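PDB 5OQR: condensin complex subunit 3, which serves as a regulatory subunit of condensin, the complex required to convert interphase chromatin into condensed, mitotic-like chromosomes. Local coordinates for residues Pro334-Tyr347 against Gln373-Ser387. Numbering follows the deposited sequence.
Sequences PEVVQLTYYIERQY and QDMVDEIGRRKLLKS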
loop_
_atom_site.group_PDB
_atom_site.type_symbol
_atom_site.label_atom_id
_atom_site.label_comp_id
_atom_site.label_asym_id
_atom_site.label_seq_id
_atom_site.Cartn_x
_atom_site.Cartn_y
_atom_site.Cartn_z
ATOM N N PRO A 334 5.252 -28.526 22.661
ATOM C CA PRO A 334 5.716 -29.888 22.927
ATOM C C PRO A 334 7.169 -30.089 22.535
ATOM O O PRO A 334 7.749 -29.338 21.752
ATOM C CB PRO A 334 4.794 -30.744 22.055
ATOM C CG PRO A 334 4.462 -29.868 20.910
ATOM C CD PRO A 334 4.416 -28.460 21.451
ATOM N N GLU A 335 7.751 -31.136 23.110
ATOM C CA GLU A 335 9.077 -31.571 22.720
ATOM C C GLU A 335 9.018 -32.239 21.350
ATOM O O GLU A 335 7.966 -32.694 20.895
ATOM C CB GLU A 335 9.647 -32.534 23.761
ATOM C CG GLU A 335 9.631 -31.990 25.187
ATOM C CD GLU A 335 10.960 -31.395 25.600
ATOM O OE1 GLU A 335 11.946 -32.156 25.705
ATOM O OE2 GLU A 335 11.023 -30.164 25.810
ATOM N N VAL A 336 10.173 -32.294 20.686
ATOM C CA VAL A 336 10.218 -32.842 19.334
ATOM C C VAL A 336 9.710 -34.276 19.309
ATOM O O VAL A 336 9.124 -34.716 18.312
ATOM C CB VAL A 336 11.648 -32.744 18.770
ATOM C CG1 VAL A 336 12.091 -31.299 18.692
ATOM C CG2 VAL A 336 12.596 -33.542 19.620
ATOM N N VAL A 337 9.930 -35.030 20.387
ATOM C CA VAL A 337 9.436 -36.403 20.450
ATOM C C VAL A 337 7.922 -36.423 20.294
ATOM O O VAL A 337 7.372 -37.169 19.476
ATOM C CB VAL A 337 9.875 -37.070 21.766
ATOM C CG1 VAL A 337 9.281 -38.470 21.889
ATOM C CG2 VAL A 337 11.392 -37.131 21.846
ATOM N N GLN A 338 7.225 -35.605 21.083
ATOM C CA GLN A 338 5.776 -35.512 20.956
ATOM C C GLN A 338 5.387 -34.921 19.609
ATOM O O GLN A 338 4.399 -35.346 18.999
ATOM C CB GLN A 338 5.202 -34.663 22.089
ATOM C CG GLN A 338 5.698 -35.013 23.484
ATOM C CD GLN A 338 5.529 -33.860 24.453
ATOM O OE1 GLN A 338 6.508 -33.284 24.928
ATOM N NE2 GLN A 338 4.284 -33.509 24.746
ATOM N N LEU A 339 6.155 -33.941 19.131
ATOM C CA LEU A 339 5.860 -33.314 17.848
ATOM C C LEU A 339 5.952 -34.326 16.716
ATOM O O LEU A 339 5.057 -34.410 15.869
ATOM C CB LEU A 339 6.820 -32.151 17.610
ATOM C CG LEU A 339 6.590 -31.333 16.340
ATOM C CD1 LEU A 339 5.350 -30.470 16.477
ATOM C CD2 LEU A 339 7.807 -30.488 16.036
ATOM N N THR A 340 7.038 -35.101 16.682
ATOM C CA THR A 340 7.155 -36.169 15.694
ATOM C C THR A 340 5.950 -37.095 15.760
ATOM O O THR A 340 5.423 -37.521 14.727
ATOM C CB THR A 340 8.445 -36.960 15.921
ATOM O OG1 THR A 340 9.556 -36.059 16.004
ATOM C CG2 THR A 340 8.683 -37.938 14.781
ATOM N N TYR A 341 5.494 -37.409 16.970
ATOM C CA TYR A 341 4.314 -38.249 17.130
ATOM C C TYR A 341 3.065 -37.552 16.602
ATOM O O TYR A 341 2.265 -38.165 15.885
ATOM C CB TYR A 341 4.160 -38.626 18.605
ATOM C CG TYR A 341 2.873 -39.330 18.959
ATOM C CD1 TYR A 341 1.971 -38.755 19.841
ATOM C CD2 TYR A 341 2.563 -40.570 18.423
ATOM C CE1 TYR A 341 0.797 -39.392 20.177
ATOM C CE2 TYR A 341 1.389 -41.216 18.751
ATOM C CZ TYR A 341 0.511 -40.623 19.632
ATOM O OH TYR A 341 -0.665 -41.256 19.965
ATOM N N TYR A 342 2.886 -36.270 16.930
ATOM C CA TYR A 342 1.709 -35.542 16.462
ATOM C C TYR A 342 1.677 -35.461 14.942
ATOM O O TYR A 342 0.610 -35.571 14.329
ATOM C CB TYR A 342 1.682 -34.138 17.062
ATOM C CG TYR A 342 1.648 -34.096 18.570
ATOM C CD1 TYR A 342 0.966 -35.059 19.301
ATOM C CD2 TYR A 342 2.301 -33.089 19.266
ATOM C CE1 TYR A 342 0.935 -35.018 20.680
ATOM C CE2 TYR A 342 2.277 -33.040 20.640
ATOM C CZ TYR A 342 1.592 -34.006 21.343
ATOM O OH TYR A 342 1.571 -33.952 22.716
ATOM N N ILE A 343 2.835 -35.253 14.318
ATOM C CA ILE A 343 2.899 -35.220 12.860
ATOM C C ILE A 343 2.505 -36.574 12.283
ATOM O O ILE A 343 1.777 -36.652 11.287
ATOM C CB ILE A 343 4.307 -34.792 12.402
ATOM C CG1 ILE A 343 4.557 -33.332 12.775
ATOM C CG2 ILE A 343 4.479 -34.993 10.894
ATOM C CD1 ILE A 343 5.984 -32.858 12.548
ATOM N N GLU A 344 2.974 -37.661 12.898
ATOM C CA GLU A 344 2.739 -38.982 12.326
ATOM C C GLU A 344 1.280 -39.407 12.450
ATOM O O GLU A 344 0.758 -40.077 11.553
ATOM C CB GLU A 344 3.667 -40.006 12.972
ATOM C CG GLU A 344 5.124 -39.781 12.597
ATOM C CD GLU A 344 5.899 -41.062 12.413
ATOM O OE1 GLU A 344 6.457 -41.562 13.411
ATOM O OE2 GLU A 344 5.950 -41.570 11.270
ATOM N N ARG A 345 0.602 -39.027 13.534
ATOM C CA ARG A 345 -0.842 -39.226 13.590
ATOM C C ARG A 345 -1.527 -38.532 12.424
ATOM O O ARG A 345 -2.495 -39.054 11.860
ATOM C CB ARG A 345 -1.408 -38.696 14.908
ATOM C CG ARG A 345 -0.941 -39.423 16.144
ATOM C CD ARG A 345 -1.680 -38.929 17.376
ATOM N NE ARG A 345 -3.031 -39.481 17.480
ATOM C CZ ARG A 345 -4.156 -38.815 17.233
ATOM N NH1 ARG A 345 -4.133 -37.541 16.866
ATOM N NH2 ARG A 345 -5.323 -39.432 17.367
ATOM N N GLN A 346 -1.041 -37.346 12.053
ATOM C CA GLN A 346 -1.696 -36.566 11.013
ATOM C C GLN A 346 -1.488 -37.178 9.635
ATOM O O GLN A 346 -2.349 -37.033 8.761
ATOM C CB GLN A 346 -1.181 -35.126 11.049
ATOM C CG GLN A 346 -2.193 -34.089 10.596
ATOM C CD GLN A 346 -3.429 -34.044 11.474
ATOM O OE1 GLN A 346 -4.551 -33.996 10.978
ATOM N NE2 GLN A 346 -3.228 -34.057 12.784
ATOM N N TYR A 347 -0.361 -37.859 9.416
ATOM C CA TYR A 347 -0.165 -38.586 8.164
ATOM C C TYR A 347 -1.320 -39.538 7.893
ATOM O O TYR A 347 -1.748 -39.699 6.745
ATOM C CB TYR A 347 1.144 -39.372 8.204
ATOM C CG TYR A 347 2.403 -38.547 8.172
ATOM C CD1 TYR A 347 2.480 -37.374 7.437
ATOM C CD2 TYR A 347 3.526 -38.954 8.872
ATOM C CE1 TYR A 347 3.638 -36.629 7.410
ATOM C CE2 TYR A 347 4.680 -38.223 8.855
ATOM C CZ TYR A 347 4.734 -37.061 8.121
ATOM O OH TYR A 347 5.894 -36.336 8.107
ATOM N N GLN A 373 12.416 -24.881 16.382
ATOM C CA GLN A 373 13.109 -25.426 17.541
ATOM C C GLN A 373 14.611 -25.476 17.295
ATOM O O GLN A 373 15.064 -25.770 16.187
ATOM C CB GLN A 373 12.608 -26.835 17.857
ATOM C CG GLN A 373 11.100 -27.025 17.822
ATOM C CD GLN A 373 10.381 -26.273 18.924
ATOM O OE1 GLN A 373 10.671 -25.108 19.196
ATOM N NE2 GLN A 373 9.436 -26.944 19.573
ATOM N N ASP A 374 15.385 -25.191 18.337
ATOM C CA ASP A 374 16.818 -25.474 18.353
ATOM C C ASP A 374 16.981 -26.678 19.275
ATOM O O ASP A 374 17.097 -26.537 20.493
ATOM C CB ASP A 374 17.636 -24.281 18.820
ATOM C CG ASP A 374 19.127 -24.529 18.718
ATOM O OD1 ASP A 374 19.901 -23.781 19.352
ATOM O OD2 ASP A 374 19.526 -25.475 18.007
ATOM N N MET A 375 16.977 -27.868 18.678
ATOM C CA MET A 375 16.790 -29.109 19.422
ATOM C C MET A 375 18.147 -29.659 19.834
ATOM O O MET A 375 18.831 -30.319 19.048
ATOM C CB MET A 375 15.999 -30.125 18.602
ATOM C CG MET A 375 16.384 -30.252 17.130
ATOM S SD MET A 375 15.094 -31.114 16.212
ATOM C CE MET A 375 13.846 -29.829 16.117
ATOM N N VAL A 376 18.536 -29.378 21.079
ATOM C CA VAL A 376 19.676 -30.045 21.692
ATOM C C VAL A 376 19.364 -31.486 22.053
ATOM O O VAL A 376 20.283 -32.258 22.345
ATOM C CB VAL A 376 20.133 -29.282 22.952
ATOM C CG1 VAL A 376 20.529 -27.859 22.594
ATOM C CG2 VAL A 376 19.033 -29.282 24.015
ATOM N N ASP A 377 18.086 -31.863 22.045
ATOM C CA ASP A 377 17.682 -33.228 22.353
ATOM C C ASP A 377 18.087 -34.164 21.222
ATOM O O ASP A 377 17.305 -34.407 20.299
ATOM C CB ASP A 377 16.173 -33.298 22.587
ATOM C CG ASP A 377 15.706 -34.690 22.956
ATOM O OD1 ASP A 377 16.530 -35.480 23.460
ATOM O OD2 ASP A 377 14.514 -34.996 22.739
ATOM N N GLU A 378 19.318 -34.674 21.280
ATOM C CA GLU A 378 19.774 -35.631 20.281
ATOM C C GLU A 378 18.743 -36.729 20.066
ATOM O O GLU A 378 18.429 -37.083 18.925
ATOM C CB GLU A 378 21.113 -36.232 20.714
ATOM C CG GLU A 378 22.288 -35.269 20.595
ATOM C CD GLU A 378 23.358 -35.506 21.645
ATOM O OE1 GLU A 378 23.005 -35.801 22.806
ATOM O OE2 GLU A 378 24.557 -35.397 21.309
ATOM N N ILE A 379 18.185 -37.257 21.158
ATOM C CA ILE A 379 17.226 -38.358 21.070
ATOM C C ILE A 379 16.094 -37.990 20.122
ATOM O O ILE A 379 15.816 -38.692 19.144
ATOM C CB ILE A 379 16.686 -38.712 22.468
ATOM C CG1 ILE A 379 17.799 -39.293 23.347
ATOM C CG2 ILE A 379 15.522 -39.704 22.372
ATOM C CD1 ILE A 379 18.545 -38.270 24.194
ATOM N N GLY A 380 15.424 -36.875 20.411
ATOM C CA GLY A 380 14.312 -36.450 19.585
ATOM C C GLY A 380 14.739 -35.974 18.213
ATOM O O GLY A 380 13.981 -36.101 17.246
ATOM N N ARG A 381 15.949 -35.422 18.103
ATOM C CA ARG A 381 16.493 -35.086 16.792
ATOM C C ARG A 381 16.568 -36.322 15.907
ATOM O O ARG A 381 16.156 -36.295 14.742
ATOM C CB ARG A 381 17.877 -34.452 16.952
ATOM C CG ARG A 381 18.607 -34.202 15.640
ATOM C CD ARG A 381 19.992 -33.631 15.870
ATOM N NE ARG A 381 20.885 -33.937 14.750
ATOM C CZ ARG A 381 21.894 -34.805 14.783
ATOM N NH1 ARG A 381 22.628 -34.998 13.694
ATOM N NH2 ARG A 381 22.191 -35.473 15.890
ATOM N N ARG A 382 17.090 -37.422 16.451
ATOM C CA ARG A 382 17.211 -38.653 15.678
ATOM C C ARG A 382 15.843 -39.206 15.302
ATOM O O ARG A 382 15.659 -39.728 14.197
ATOM C CB ARG A 382 18.008 -39.683 16.477
ATOM C CG ARG A 382 19.434 -39.253 16.782
ATOM C CD ARG A 382 19.838 -39.596 18.210
ATOM N NE ARG A 382 19.747 -41.023 18.494
ATOM C CZ ARG A 382 20.687 -41.914 18.199
ATOM N NH1 ARG A 382 21.805 -41.534 17.595
ATOM N NH2 ARG A 382 20.507 -43.191 18.505
ATOM N N LYS A 383 14.869 -39.106 16.207
ATOM C CA LYS A 383 13.539 -39.627 15.915
ATOM C C LYS A 383 12.909 -38.881 14.746
ATOM O O LYS A 383 12.471 -39.492 13.765
ATOM C CB LYS A 383 12.647 -39.526 17.151
ATOM C CG LYS A 383 11.325 -40.262 17.003
ATOM C CD LYS A 383 10.324 -39.868 18.071
ATOM C CE LYS A 383 8.967 -40.499 17.802
ATOM N NZ LYS A 383 7.953 -40.136 18.829
ATOM N N LEU A 384 12.858 -37.551 14.836
ATOM C CA LEU A 384 12.254 -36.761 13.770
ATOM C C LEU A 384 12.967 -36.987 12.445
ATOM O O LEU A 384 12.332 -37.020 11.386
ATOM C CB LEU A 384 12.273 -35.281 14.151
ATOM C CG LEU A 384 11.662 -34.299 13.154
ATOM C CD1 LEU A 384 10.234 -34.681 12.796
ATOM C CD2 LEU A 384 11.711 -32.902 13.734
ATOM N N LEU A 385 14.290 -37.148 12.483
ATOM C CA LEU A 385 15.034 -37.427 11.261
ATOM C C LEU A 385 14.583 -38.744 10.641
ATOM O O LEU A 385 14.375 -38.836 9.427
ATOM C CB LEU A 385 16.531 -37.454 11.563
ATOM C CG LEU A 385 17.452 -37.734 10.377
ATOM C CD1 LEU A 385 17.302 -36.662 9.315
ATOM C CD2 LEU A 385 18.890 -37.823 10.845
ATOM N N LYS A 386 14.430 -39.779 11.468
ATOM C CA LYS A 386 13.911 -41.051 10.980
ATOM C C LYS A 386 12.534 -40.875 10.359
ATOM O O LYS A 386 12.273 -41.352 9.249
ATOM C CB LYS A 386 13.849 -42.059 12.124
ATOM C CG LYS A 386 14.734 -43.268 11.944
ATOM C CD LYS A 386 14.592 -44.188 13.138
ATOM C CE LYS A 386 15.417 -45.443 12.983
ATOM N NZ LYS A 386 15.712 -46.043 14.311
ATOM N N SER A 387 11.632 -40.199 11.071
ATOM C CA SER A 387 10.285 -39.981 10.554
ATOM C C SER A 387 10.325 -39.275 9.205
ATOM O O SER A 387 9.667 -39.700 8.250
ATOM C CB SER A 387 9.468 -39.175 11.564
ATOM O OG SER A 387 8.145 -38.972 11.104
HETATM O O HOH W 1 6.858 -41.594 8.357
#
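Val336 meets Gly380 where two nearly parallel helices of this HEAT-repeat solenoid, 336-348 and 378-394, pack side by side; residues 379-387 fall in the sixth HEAT repeat. The short segments cross at 18°, with their axes 8.7 Å apart at closest approach.

At the N-terminal end the packing is carried by valine methyls. The two methyls of Val336 divide the work: CG2 lies on the backbone of Gly380, 3.4 Å from its CA, while CG1 meets the CE methyl of Met375, a poorly ordered residue in the loop before the helix. Val337 CG2 also touches this glycine, 3.8 Å from Gly380 CA. One turn on, Thr340 faces Leu384 and Ser387. Its CG2, anti to the backbone N, reaches Ser387 CB at 3.5 Å, and its OG1 sits over Leu384 CB. That hydroxyl is turned back on its own helix, donating to Val336 O. Leu384 also packs against Leu408 and Leu412 of helix 399-412.

Among polar contacts, a water donates to Glu344 OE2 and, weakly, to Ser387 O. A hydrogen bond from Lys383 reaches the other helix. This lysine carries its extended chain past Thr340, its CE 4.0 Å from Thr340 CG2, to the backbone of helix 336-348. There Lys383 NZ donates to Val337 O over 3.1 Å, tilted 32° from the carbonyl plane, with Tyr341 N on the opposite face.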